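Local coordinates for protein transcription initiation factor IIB (Methanocaldococcus jannaschii, PDB 5O9J) that carries a mini-intein of the HINT fold, a protein-splicing element that probably excises itself from the transcription factor and joins the flanking sequences, at residues E41-I46 with S72-S77. Sequence-based numbering, arbitrary orientation.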
# COMPACT_ATOMS: atom_id res chain seq x y z
N GLU A 41 6.95 -11.46 15.76
CA GLU A 41 6.49 -10.44 16.67
C GLU A 41 5.00 -10.66 16.86
O GLU A 41 4.17 -9.92 16.32
CB GLU A 41 6.78 -9.03 16.14
CG GLU A 41 8.26 -8.73 15.97
CD GLU A 41 8.53 -7.26 15.70
OE1 GLU A 41 7.56 -6.47 15.74
OE2 GLU A 41 9.71 -6.91 15.46
N GLY A 42 4.66 -11.71 17.60
CA GLY A 42 3.29 -12.11 17.78
C GLY A 42 2.75 -12.78 16.53
O GLY A 42 3.23 -13.84 16.12
N ILE A 43 1.76 -12.14 15.91
CA ILE A 43 1.16 -12.64 14.69
C ILE A 43 2.03 -12.33 13.48
O ILE A 43 1.78 -12.82 12.38
CB ILE A 43 -0.24 -12.04 14.46
CG1 ILE A 43 -0.18 -10.51 14.55
CG2 ILE A 43 -1.22 -12.60 15.49
CD1 ILE A 43 -1.52 -9.83 14.33
N LEU A 44 3.07 -11.53 13.71
CA LEU A 44 3.94 -11.05 12.64
C LEU A 44 5.10 -12.00 12.32
O LEU A 44 5.93 -12.28 13.18
CB LEU A 44 4.52 -9.69 13.01
CG LEU A 44 3.95 -8.44 12.33
CD1 LEU A 44 4.94 -7.30 12.49
CD2 LEU A 44 3.64 -8.70 10.86
N GLU A 45 5.13 -12.47 11.08
CA GLU A 45 6.25 -13.24 10.53
C GLU A 45 7.16 -12.32 9.72
O GLU A 45 6.71 -11.75 8.73
CB GLU A 45 5.74 -14.36 9.64
CG GLU A 45 6.09 -15.77 10.08
CD GLU A 45 5.34 -16.82 9.25
OE1 GLU A 45 4.19 -16.55 8.82
OE2 GLU A 45 5.91 -17.91 9.01
N ILE A 46 8.41 -12.17 10.12
CA ILE A 46 9.32 -11.24 9.46
C ILE A 46 10.54 -11.95 8.91
O ILE A 46 11.21 -12.69 9.63
CB ILE A 46 9.79 -10.14 10.43
CG1 ILE A 46 8.59 -9.35 10.95
CG2 ILE A 46 10.79 -9.23 9.75
CD1 ILE A 46 8.84 -8.71 12.30
N SER A 72 7.34 -8.93 5.55
CA SER A 72 6.59 -9.56 6.61
C SER A 72 5.14 -9.78 6.19
O SER A 72 4.69 -9.22 5.19
CB SER A 72 6.66 -8.73 7.90
OG SER A 72 5.86 -7.57 7.83
N ARG A 73 4.45 -10.61 6.95
CA ARG A 73 3.04 -10.89 6.73
C ARG A 73 2.40 -11.16 8.09
O ARG A 73 3.10 -11.53 9.04
CB ARG A 73 2.84 -12.09 5.80
CG ARG A 73 3.29 -13.42 6.43
CD ARG A 73 3.20 -14.61 5.47
NE ARG A 73 3.79 -15.82 6.06
CZ ARG A 73 3.97 -16.97 5.42
NH1 ARG A 73 3.61 -17.08 4.15
NH2 ARG A 73 4.52 -18.01 6.04
N HIS A 74 1.09 -10.97 8.18
CA HIS A 74 0.33 -11.37 9.36
C HIS A 74 -1.09 -11.70 8.94
O HIS A 74 -1.57 -11.20 7.92
CB HIS A 74 0.36 -10.29 10.45
CG HIS A 74 -0.17 -8.95 10.00
ND1 HIS A 74 -1.49 -8.58 10.14
CD2 HIS A 74 0.47 -7.90 9.43
CE1 HIS A 74 -1.65 -7.36 9.67
NE2 HIS A 74 -0.49 -6.91 9.23
N PRO A 75 -1.76 -12.59 9.71
CA PRO A 75 -3.16 -12.93 9.40
C PRO A 75 -4.08 -11.75 9.63
O PRO A 75 -3.89 -10.99 10.58
CB PRO A 75 -3.48 -14.06 10.39
CG PRO A 75 -2.16 -14.57 10.85
CD PRO A 75 -1.23 -13.39 10.82
N VAL A 76 -5.08 -11.61 8.77
CA VAL A 76 -6.07 -10.56 8.93
C VAL A 76 -7.46 -11.08 8.59
O VAL A 76 -7.62 -11.86 7.65
CB VAL A 76 -5.76 -9.33 8.05
CG1 VAL A 76 -4.66 -8.50 8.69
CG2 VAL A 76 -5.34 -9.77 6.67
N SER A 77 -8.45 -10.64 9.36
CA SER A 77 -9.82 -11.12 9.20
C SER A 77 -10.58 -10.40 8.10
O SER A 77 -11.24 -11.03 7.27
CB SER A 77 -10.58 -10.95 10.52
OG SER A 77 -11.96 -10.75 10.27
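Ser72 meets Ile46 as a non-hydrogen-bonded antiparallel pair, with CB of Ser72 3.7 Å from CG1 of Ile46 on the face that both side chains share. Ser72 CA also supplies a C-H...O contact to Glu45 O (3.1 Å), although the 125° angle at the hydrogen shows it to be bent. On the other face Arg73 pairs with Glu45. Two backbone bonds fix this register: Glu45 N to Arg73 O at 3.0 Å, and Arg73 N to Glu45 O at 3.1 Å. The two side chains run alongside each other, and the guanidinium presents its edge: NE reaches Glu45 OE1 at 2.9 Å, while NH2 shares that oxygen and adds a weak bond to OE2. Both nitrogens come from one face of the carboxylate, whose plane is turned 44° from the guanidinium. Asp29, on helix 24-33, takes NH1 in a second salt bridge.

In this intein splicing domain of HINT fold, strands 70-75 and 44-48 are neighbours in an antiparallel sheet; strand 160-165 flanks the former, and a type II' turn, Glu41 to Leu44, links the latter to strand 38-41.

With CG of His74 between the backbone N and the carbonyl carbon (chi1 57°), its imidazole lies alongside Leu44, whose CD2 comes obliquely to the ring's CD2 at 3.6 Å. At Pro75, ring atom CD packs 4.0 Å from Ile43 CB and 3.4 Å from Ile43 O.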